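Local coordinates for putative secreted protein (Streptomyces coelicolor A3, PDB 2QF9), which is of unknown function but belongs to the DUF305 family of the ferritin clan, is probably secreted, and folds into a bundle of long helices, at residues G105-D108 / G109-E113; K144-A147 / R148-E152; A8-G11 / F12-M16; M56-G59 / W60-W64. All blocks are in the same frame, centred on the assembly; numbering follows the deposited sequence. Where two conformers were deposited one is given.

Interaction 1 (G105-D108 / G109-E113)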
loop_
_atom_site.group_PDB
_atom_site.type_symbol
_atom_site.label_atom_id
_atom_site.label_comp_id
_atom_site.label_asym_id
_atom_site.label_seq_id
_atom_site.Cartn_x
_atom_site.Cartn_y
_atom_site.Cartn_z
ATOM N N GLY A 105 -6.597 16.412 10.467
ATOM C CA GLY A 105 -6.322 15.664 11.678
ATOM C C GLY A 105 -6.972 16.216 12.932
ATOM O O GLY A 105 -7.040 15.498 13.942
ATOM N N THR A 106 -7.439 17.469 12.880
ATOM C CA THR A 106 -8.121 18.121 14.026
ATOM C C THR A 106 -9.651 17.984 13.985
ATOM O O THR A 106 -10.333 18.262 14.979
ATOM C CB THR A 106 -7.806 19.639 14.128
ATOM O OG1 THR A 106 -8.448 20.330 13.050
ATOM C CG2 THR A 106 -6.281 19.917 14.128
ATOM N N LEU A 107 -10.191 17.595 12.827
ATOM C CA LEU A 107 -11.644 17.494 12.639
ATOM C C LEU A 107 -12.208 16.140 13.057
ATOM O O LEU A 107 -11.463 15.159 13.162
ATOM C CB LEU A 107 -12.006 17.774 11.179
ATOM C CG LEU A 107 -11.571 19.159 10.684
ATOM C CD1 LEU A 107 -11.883 19.315 9.199
ATOM C CD2 LEU A 107 -12.237 20.253 11.494
ATOM N N ASP A 108 -13.530 16.103 13.256
ATOM C CA ASP A 108 -14.249 14.917 13.727
ATOM C C ASP A 108 -15.500 14.667 12.897
ATOM O O ASP A 108 -16.094 15.618 12.366
ATOM C CB ASP A 108 -14.664 15.099 15.200
ATOM C CG ASP A 108 -13.480 15.007 16.148
ATOM O OD1 ASP A 108 -13.091 16.044 16.715
ATOM O OD2 ASP A 108 -12.919 13.899 16.302
ATOM N N GLY A 109 -15.907 13.397 12.809
ATOM C CA GLY A 109 -17.198 13.029 12.232
ATOM C C GLY A 109 -17.464 13.689 10.903
ATOM O O GLY A 109 -16.587 13.709 10.033
ATOM N N LYS A 110 -18.649 14.280 10.761
ATOM C CA LYS A 110 -19.057 14.789 9.458
ATOM C C LYS A 110 -18.117 15.885 8.937
ATOM O O LYS A 110 -17.859 15.962 7.734
ATOM C CB LYS A 110 -20.504 15.298 9.474
ATOM C CG LYS A 110 -21.033 15.486 8.056
ATOM C CD LYS A 110 -22.544 15.599 7.984
ATOM C CE LYS A 110 -23.007 17.033 8.114
ATOM N NZ LYS A 110 -24.526 17.049 8.097
ATOM N N GLN A 111 -17.620 16.733 9.832
ATOM C CA GLN A 111 -16.716 17.804 9.411
ATOM C C GLN A 111 -15.421 17.225 8.815
ATOM O O GLN A 111 -14.927 17.721 7.794
ATOM C CB GLN A 111 -16.393 18.751 10.565
ATOM C CG GLN A 111 -17.521 19.675 10.982
ATOM C CD GLN A 111 -17.049 20.753 11.951
ATOM O OE1 GLN A 111 -15.880 20.786 12.347
ATOM N NE2 GLN A 111 -17.960 21.651 12.330
ATOM N N ALA A 112 -14.893 16.174 9.447
ATOM C CA ALA A 112 -13.721 15.466 8.896
ATOM C C ALA A 112 -14.041 14.798 7.558
ATOM O O ALA A 112 -13.225 14.841 6.622
ATOM C CB ALA A 112 -13.181 14.445 9.908
ATOM N N GLU A 113 -15.216 14.178 7.461
ATOM C CA GLU A 113 -15.642 13.551 6.201
ATOM C C GLU A 113 -15.670 14.582 5.067
ATOM O O GLU A 113 -15.092 14.370 3.988
ATOM C CB GLU A 113 -17.039 12.930 6.358
ATOM C CG GLU A 113 -17.083 11.755 7.324
ATOM C CD GLU A 113 -18.482 11.532 7.885
ATOM O OE1 GLU A 113 -19.437 11.644 7.102
ATOM O OE2 GLU A 113 -18.603 11.255 9.094
HETATM O O HOH W 1 -14.750 18.682 13.871
#

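Interaction 2 (K144-A147 / R148-E152)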
loop_
_atom_site.group_PDB
_atom_site.type_symbol
_atom_site.label_atom_id
_atom_site.label_comp_id
_atom_site.label_asym_id
_atom_site.label_seq_id
_atom_site.Cartn_x
_atom_site.Cartn_y
_atom_site.Cartn_z
ATOM N N LYS A 144 1.823 3.770 -19.361
ATOM C CA LYS A 144 0.774 4.487 -20.106
ATOM C C LYS A 144 -0.624 3.964 -19.742
ATOM O O LYS A 144 -1.545 4.747 -19.477
ATOM C CB LYS A 144 1.001 4.363 -21.618
ATOM C CG LYS A 144 2.155 5.203 -22.136
ATOM C CD LYS A 144 2.365 4.991 -23.636
ATOM C CE LYS A 144 1.395 5.809 -24.492
ATOM N NZ LYS A 144 1.394 5.318 -25.925
ATOM N N ARG A 145 -0.775 2.640 -19.718
ATOM C CA ARG A 145 -2.056 2.024 -19.419
ATOM C C ARG A 145 -2.467 2.290 -17.983
ATOM O O ARG A 145 -3.652 2.513 -17.709
ATOM C CB ARG A 145 -2.029 0.529 -19.705
ATOM C CG ARG A 145 -1.881 0.233 -21.197
ATOM C CD ARG A 145 -2.222 -1.205 -21.548
ATOM N NE ARG A 145 -1.415 -2.164 -20.800
ATOM C CZ ARG A 145 -0.239 -2.649 -21.201
ATOM N NH1 ARG A 145 0.297 -2.272 -22.360
ATOM N NH2 ARG A 145 0.399 -3.524 -20.434
ATOM N N LEU A 146 -1.485 2.274 -17.078
ATOM C CA LEU A 146 -1.754 2.585 -15.679
ATOM C C LEU A 146 -2.290 4.000 -15.548
ATOM O O LEU A 146 -3.305 4.224 -14.864
ATOM C CB LEU A 146 -0.509 2.399 -14.795
ATOM C CG LEU A 146 -0.825 2.338 -13.271
ATOM C CD1 LEU A 146 -1.560 1.058 -12.876
ATOM C CD2 LEU A 146 0.465 2.435 -12.476
ATOM N N ALA A 147 -1.620 4.935 -16.219
ATOM C CA ALA A 147 -2.018 6.347 -16.229
ATOM C C ALA A 147 -3.446 6.523 -16.791
ATOM O O ALA A 147 -4.271 7.229 -16.211
ATOM C CB ALA A 147 -0.994 7.173 -17.018
ATOM N N ARG A 148 -3.731 5.854 -17.908
ATOM C CA ARG A 148 -5.061 5.906 -18.537
ATOM C C ARG A 148 -6.156 5.395 -17.579
ATOM O O ARG A 148 -7.279 5.918 -17.558
ATOM C CB ARG A 148 -5.031 5.106 -19.846
ATOM C CG ARG A 148 -6.069 5.499 -20.902
ATOM C CD ARG A 148 -5.439 5.529 -22.311
ATOM N NE ARG A 148 -4.409 4.501 -22.503
ATOM C CZ ARG A 148 -3.387 4.601 -23.350
ATOM N NH1 ARG A 148 -3.235 5.689 -24.095
ATOM N NH2 ARG A 148 -2.510 3.610 -23.446
ATOM N N GLY A 149 -5.814 4.387 -16.777
ATOM C CA GLY A 149 -6.733 3.812 -15.785
ATOM C C GLY A 149 -6.970 4.754 -14.622
ATOM O O GLY A 149 -8.084 4.818 -14.090
HETATM N N MSE A 150 -5.929 5.500 -14.251
HETATM C CA MSE A 150 -6.051 6.531 -13.216
HETATM C C MSE A 150 -6.978 7.654 -13.641
HETATM O O MSE A 150 -7.758 8.122 -12.829
HETATM C CB MSE A 150 -4.699 7.116 -12.831
HETATM C CG MSE A 150 -3.744 6.104 -12.227
HETATM SE SE MSE A 150 -2.161 7.100 -11.679
HETATM C CE MSE A 150 -0.894 5.636 -11.493
ATOM N N VAL A 151 -6.912 8.071 -14.906
ATOM C CA VAL A 151 -7.865 9.083 -15.397
ATOM C C VAL A 151 -9.311 8.621 -15.159
ATOM O O VAL A 151 -10.110 9.344 -14.555
ATOM C CB VAL A 151 -7.592 9.483 -16.870
ATOM C CG1 VAL A 151 -8.626 10.498 -17.364
ATOM C CG2 VAL A 151 -6.171 10.081 -17.003
ATOM N N GLU A 152 -9.626 7.399 -15.576
ATOM C CA GLU A 152 -10.971 6.835 -15.389
ATOM C C GLU A 152 -11.357 6.697 -13.924
ATOM O O GLU A 152 -12.436 7.136 -13.524
ATOM C CB GLU A 152 -11.081 5.450 -16.031
ATOM C CG GLU A 152 -10.735 5.382 -17.487
ATOM C CD GLU A 152 -10.760 3.936 -17.995
ATOM O OE1 GLU A 152 -10.421 3.018 -17.209
ATOM O OE2 GLU A 152 -11.136 3.725 -19.169
#

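Interaction 3 (A8-G11 / F12-M16)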
loop_
_atom_site.group_PDB
_atom_site.type_symbol
_atom_site.label_atom_id
_atom_site.label_comp_id
_atom_site.label_asym_id
_atom_site.label_seq_id
_atom_site.Cartn_x
_atom_site.Cartn_y
_atom_site.Cartn_z
ATOM N N ALA A 8 9.802 11.065 -19.445
ATOM C CA ALA A 8 8.423 11.144 -18.944
ATOM C C ALA A 8 8.098 9.924 -18.066
ATOM O O ALA A 8 7.429 10.044 -17.045
ATOM C CB ALA A 8 7.458 11.205 -20.124
ATOM N N ASP A 9 8.546 8.743 -18.496
ATOM C CA ASP A 9 8.287 7.521 -17.737
ATOM C C ASP A 9 8.870 7.631 -16.330
ATOM O O ASP A 9 8.181 7.334 -15.350
ATOM C CB ASP A 9 8.848 6.318 -18.480
ATOM C CG ASP A 9 8.263 6.195 -19.882
ATOM O OD1 ASP A 9 7.073 5.882 -19.993
ATOM O OD2 ASP A 9 9.001 6.425 -20.862
ATOM N N ALA A 10 10.117 8.085 -16.227
ATOM C CA ALA A 10 10.747 8.203 -14.912
ATOM C C ALA A 10 10.097 9.307 -14.083
ATOM O O ALA A 10 9.826 9.119 -12.904
ATOM C CB ALA A 10 12.256 8.434 -15.031
ATOM N N GLY A 11 9.880 10.464 -14.701
ATOM C CA GLY A 11 9.340 11.627 -13.981
ATOM C C GLY A 11 7.940 11.363 -13.466
ATOM O O GLY A 11 7.626 11.704 -12.324
ATOM N N PHE A 12 7.098 10.753 -14.293
ATOM C CA PHE A 12 5.740 10.433 -13.853
ATOM C C PHE A 12 5.774 9.441 -12.693
ATOM O O PHE A 12 5.075 9.635 -11.701
ATOM C CB PHE A 12 4.858 9.921 -14.996
ATOM C CG PHE A 12 3.474 9.519 -14.556
ATOM C CD1 PHE A 12 2.491 10.488 -14.314
ATOM C CD2 PHE A 12 3.169 8.166 -14.360
ATOM C CE1 PHE A 12 1.199 10.096 -13.913
ATOM C CE2 PHE A 12 1.897 7.756 -13.952
ATOM C CZ PHE A 12 0.900 8.726 -13.727
ATOM N N ALA A 13 6.604 8.400 -12.810
ATOM C CA ALA A 13 6.761 7.424 -11.721
ATOM C C ALA A 13 7.194 8.082 -10.408
ATOM O O ALA A 13 6.617 7.781 -9.348
ATOM C CB ALA A 13 7.728 6.299 -12.114
ATOM N N ARG A 14 8.174 8.990 -10.465
ATOM C CA ARG A 14 8.641 9.708 -9.269
ATOM C C ARG A 14 7.540 10.591 -8.678
ATOM O O ARG A 14 7.220 10.516 -7.469
ATOM C CB ARG A 14 9.863 10.578 -9.596
ATOM C CG ARG A 14 11.159 9.814 -9.735
ATOM C CD ARG A 14 12.334 10.749 -9.991
ATOM N NE ARG A 14 13.546 9.980 -10.258
ATOM C CZ ARG A 14 14.145 9.858 -11.444
ATOM N NH1 ARG A 14 15.231 9.107 -11.548
ATOM N NH2 ARG A 14 13.683 10.495 -12.512
ATOM N N ASP A 15 6.956 11.425 -9.537
ATOM C CA ASP A 15 6.006 12.458 -9.117
ATOM C C ASP A 15 4.696 11.840 -8.662
ATOM O O ASP A 15 4.176 12.186 -7.593
ATOM C CB ASP A 15 5.749 13.446 -10.259
ATOM C CG ASP A 15 6.959 14.351 -10.560
ATOM O OD1 ASP A 15 7.962 14.341 -9.818
ATOM O OD2 ASP A 15 6.864 15.104 -11.542
HETATM N N MSE A 16 4.168 10.902 -9.443
HETATM C CA MSE A 16 2.902 10.302 -9.060
HETATM C C MSE A 16 3.076 9.444 -7.800
HETATM O O MSE A 16 2.136 9.317 -7.013
HETATM C CB MSE A 16 2.263 9.532 -10.231
HETATM C CG MSE A 16 0.857 9.093 -9.956
HETATM SE SE MSE A 16 -0.392 10.597 -9.612
HETATM C CE MSE A 16 -0.899 10.843 -11.435
#

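Interaction 4 (M56-G59 / W60-W64)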
loop_
_atom_site.group_PDB
_atom_site.type_symbol
_atom_site.label_atom_id
_atom_site.label_comp_id
_atom_site.label_asym_id
_atom_site.label_seq_id
_atom_site.Cartn_x
_atom_site.Cartn_y
_atom_site.Cartn_z
HETATM N N MSE A 56 4.003 -0.256 -7.579
HETATM C CA MSE A 56 4.288 -0.592 -8.988
HETATM C C MSE A 56 5.313 0.380 -9.581
HETATM O O MSE A 56 6.336 -0.034 -10.140
HETATM C CB MSE A 56 3.004 -0.599 -9.841
HETATM C CG MSE A 56 2.033 -1.723 -9.507
HETATM SE SE MSE A 56 0.364 -1.352 -10.458
HETATM C CE MSE A 56 -0.641 -2.986 -10.193
HETATM N N MSE A 57 5.059 1.672 -9.407
HETATM C CA MSE A 57 5.915 2.705 -10.002
HETATM C C MSE A 57 7.317 2.757 -9.379
HETATM O O MSE A 57 8.347 2.911 -10.091
HETATM C CB MSE A 57 5.196 4.059 -9.939
HETATM C CG MSE A 57 3.961 4.061 -10.850
HETATM SE SE MSE A 57 3.058 5.797 -10.867
HETATM C CE MSE A 57 2.514 5.837 -8.965
ATOM N N ILE A 58 7.364 2.596 -8.057
ATOM C CA ILE A 58 8.643 2.506 -7.352
ATOM C C ILE A 58 9.410 1.250 -7.804
ATOM O O ILE A 58 10.626 1.299 -8.025
ATOM C CB ILE A 58 8.457 2.529 -5.832
ATOM C CG1 ILE A 58 7.983 3.938 -5.411
ATOM C CG2 ILE A 58 9.777 2.163 -5.140
ATOM C CD1 ILE A 58 7.637 4.089 -3.952
ATOM N N GLY A 59 8.682 0.150 -7.970
ATOM C CA GLY A 59 9.262 -1.097 -8.466
ATOM C C GLY A 59 9.848 -0.945 -9.867
ATOM O O GLY A 59 10.908 -1.516 -10.182
ATOM N N TRP A 60 9.181 -0.146 -10.701
ATOM C CA TRP A 60 9.707 0.126 -12.052
ATOM C C TRP A 60 11.002 0.916 -11.965
ATOM O O TRP A 60 12.005 0.566 -12.600
ATOM C CB TRP A 60 8.665 0.809 -12.955
ATOM C CG TRP A 60 7.444 -0.051 -13.226
ATOM C CD1 TRP A 60 7.374 -1.425 -13.190
ATOM C CD2 TRP A 60 6.130 0.406 -13.561
ATOM N NE1 TRP A 60 6.088 -1.850 -13.491
ATOM C CE2 TRP A 60 5.308 -0.746 -13.719
ATOM C CE3 TRP A 60 5.566 1.677 -13.755
ATOM C CZ2 TRP A 60 3.949 -0.662 -14.057
ATOM C CZ3 TRP A 60 4.198 1.759 -14.087
ATOM C CH2 TRP A 60 3.412 0.592 -14.233
ATOM N N LEU A 61 10.994 1.970 -11.157
ATOM C CA LEU A 61 12.191 2.797 -10.993
ATOM C C LEU A 61 13.360 1.932 -10.502
ATOM O O LEU A 61 14.482 2.056 -10.991
ATOM C CB LEU A 61 11.909 3.969 -10.046
ATOM C CG LEU A 61 10.996 5.072 -10.602
ATOM C CD1 LEU A 61 10.568 6.013 -9.483
ATOM C CD2 LEU A 61 11.700 5.872 -11.724
ATOM N N ASP A 62 13.074 1.029 -9.564
ATOM C CA ASP A 62 14.088 0.136 -9.034
ATOM C C ASP A 62 14.630 -0.792 -10.116
ATOM O O ASP A 62 15.848 -0.873 -10.305
ATOM C CB ASP A 62 13.530 -0.651 -7.850
ATOM C CG ASP A 62 13.511 0.163 -6.570
ATOM O OD1 ASP A 62 14.083 1.290 -6.551
ATOM O OD2 ASP A 62 12.924 -0.322 -5.575
ATOM N N LEU A 63 13.724 -1.457 -10.837
ATOM C CA LEU A 63 14.089 -2.376 -11.918
ATOM C C LEU A 63 14.923 -1.653 -13.002
ATOM O O LEU A 63 15.881 -2.226 -13.569
ATOM C CB LEU A 63 12.827 -2.971 -12.537
ATOM C CG LEU A 63 12.952 -4.087 -13.581
ATOM C CD1 LEU A 63 13.449 -5.373 -12.963
ATOM C CD2 LEU A 63 11.609 -4.342 -14.224
ATOM N N TRP A 64 14.571 -0.392 -13.249
ATOM C CA TRP A 64 15.266 0.443 -14.225
ATOM C C TRP A 64 16.562 1.077 -13.694
ATOM O O TRP A 64 17.246 1.791 -14.439
ATOM C CB TRP A 64 14.336 1.541 -14.737
ATOM C CG TRP A 64 13.114 1.041 -15.467
ATOM C CD1 TRP A 64 12.993 -0.127 -16.179
ATOM C CD2 TRP A 64 11.864 1.725 -15.610
ATOM N NE1 TRP A 64 11.740 -0.226 -16.720
ATOM C CE2 TRP A 64 11.027 0.902 -16.401
ATOM C CE3 TRP A 64 11.363 2.946 -15.134
ATOM C CZ2 TRP A 64 9.703 1.262 -16.726
ATOM C CZ3 TRP A 64 10.042 3.309 -15.461
ATOM C CH2 TRP A 64 9.239 2.472 -16.260
#

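Interaction 1 (G105-D108 / G109-E113)
The tight turn that leads from helix 98-106 into helix 109-137 sets Leu107 and Asp108 against Gln111 and Ala112, one turn further along. Its backbone tie is the bond from Ala112 N to Asp108 O, 3.2 Å long and nearly straight at 167° about the hydrogen. The carbonyl is not aimed at its donor: Ala112 N stands above the carbonyl plane, 70° out of it, so neither lone pair points along the bond. A water closes a second bridge over the turn, accepting from Asp108 N at 2.9 Å and donating to Gln111 OE1 at 2.8 Å, which gives the amide oxygen of Gln111 a hydrogen-bond partner. Leu107 supplies the apolar part. Leu107 CB lies 3.8 Å from Ala112 CB, while the two methyls meet different parts of Gln111, Leu107 CD1 its backbone O at 3.7 Å and Leu107 CD2 its OE1 at 3.8 Å. The Leu107 and Gln111 side chains cross at about a right angle. Gly109 makes the bend with a positive phi of 49°, a conformation that favours glycine. On the bundle side, Arg33, which follows helix 8-31, bonds to Leu107 O and, in the conformer given, forms a salt bridge with Asp108 OD2. Glu113 OE1 forms a salt bridge with Arg168 and Glu113 OE2 a hydrogen bond with Thr34, so the start of helix 109-137 lies beside residues that follow helices 8-31 and 141-167.

Interaction 2 (K144-A147 / R148-E152)
Arg148 N donates to Lys144 O across 2.9 Å at an N-H...O angle of 161°, and three more backbone bonds of the same i to i+4 kind follow it: Gly149 N to Arg145 O, Met150 N to Leu146 O and Val151 N to Ala147 O. Outside this spine, in the conformer given, the Arg148 chain bends at chi2 and chi3 and turns its guanidinium back along the helix, one face over Lys144 O. Arg148 NH2 then comes within 4.0 Å of Lys144 CB, and Arg145 CG sits at the guanidinium edge, near its plane. Like charges are close in this conformer, Arg148 NH2 being 4.9 Å from Lys144 NZ, which would probably disfavour a nearer approach. These residues form successive turns of helix 141-167, a long member of the helical bundle, and its opposite flank is apolar. With CG swung anti to the backbone N (chi1 -164°), Leu146 presents CD2 at 3.6 Å from CE of Met150, a selenomethionine whose extended chain crosses it. Met150 CG also rests 3.3 Å from Leu146 O. Phe12 and Met16 of helix 8-31 and Met57 of helix 37-63 pack on Met150, while Ala147 meets Cys134 of helix 109-137.

Interaction 3 (A8-G11 / F12-M16)
The guanidinium of Arg14, in the conformer given, comes obliquely onto Ala10, with Arg14 NH2 3.6 Å from Ala10 CB. The other flat group, the Phe12 ring, has Met16 CB on one face, 3.8 Å above its plane and offset toward the rim, whereas Phe12 CB touches Ala8 O at 3.3 Å. Both belong to the first turns of helix 8-31, one of the long helices of a bundle consistent with the ferritin clan. Four i to i+4 bonds run through these turns without interruption: Phe12 N to Ala8 O and Arg14 N to Ala10 O, each 2.9 Å, and likewise Ala13 N to Asp9 O and Asp15 N to Gly11 O. Because Phe12 CG is anti to the backbone N (chi1 177°), the ring leaves the helix toward the bundle interior, where Met57 and Cys134, from two other helices, pack against it. Cys134 is disulfide-bonded to Cys138, which Asp9 touches. The buried polar ends have partners beyond the helix: Arg14 bonds to Pro67 O and Ala5 O, Asp9 to Thr139 and Val140 N, and Asp15 to Trp77 NE1 and Met75 N. Arg14 reaches these carbonyls with a chain extended from CG to NE, its CG passing 3.5 Å from Ala10 O. Asp15, with chi1 of -70°, likewise sets its carboxylate carbon beside the preceding turn, Asp15 CG lying 3.3 Å from Gly11 O.

Interaction 4 (M56-G59 / W60-W64)
With chi1 at -64° and chi2 at -25°, Trp60 folds its indole back along helix 37-63 and over the carbonyl of Met56. The oxygen lies above one ring face, offset toward the rim, with Met56 O 3.3 Å from Trp60 CG. That same oxygen accepts the backbone bond from Trp60 N at 2.9 Å, somewhat bent at 145°, so one residue both bonds to the carbonyl and covers it. The six-membered ring then meets two selenomethionines of the preceding turn: Trp60 CZ3 is 4.0 Å from Met57 CG, whose side chain it crosses, and Trp60 CZ2 is 4.3 Å from Met56 CB. On another flank Ile58 and Asp62 run side by side and point the same way, Ile58 CG2 being 4.0 Å from Asp62 OD2; in the conformer given, Asp62 OD2 forms a salt bridge with Lys68. These turns lie at the C-terminal end of the helix and at the dimer interface. Trp60 NE1 donates to Gly59 O of the second subunit, and the reciprocal bond is made by the partner's tryptophan; Leu63 of the two chains also meet. A leucine at Trp60 would probably leave Gly59 O of the second subunit without its indole donor and open a gap beside Met57. Since Gly59 O already takes Leu63 N of its own chain at 2.9 Å, it accepts two bonds, one holding the helix and one holding the dimer, which probably couples the helix end to the subunit interface.

From the N terminus the order is interaction 3, interaction 4, interaction 1, interaction 2. Each pairs adjoining segments: three bind successive turns within a helix and interaction 1 closes the short turn between two helices, so none nests in or crosses another. Interactions 3, 4 and 2 meet in space at one end of the bundle, where helices 8-31, 37-63 and 141-167 pack together. Ala13 and Arg14 of interaction 3 rest on Leu61 of interaction 4, while Leu146 of interaction 2 reaches Trp60. Interaction 1, where helix 98-106 passes into helix 109-137, stands across the chain's centre from the others, its nearest atoms about 19 Å from those of interaction 2.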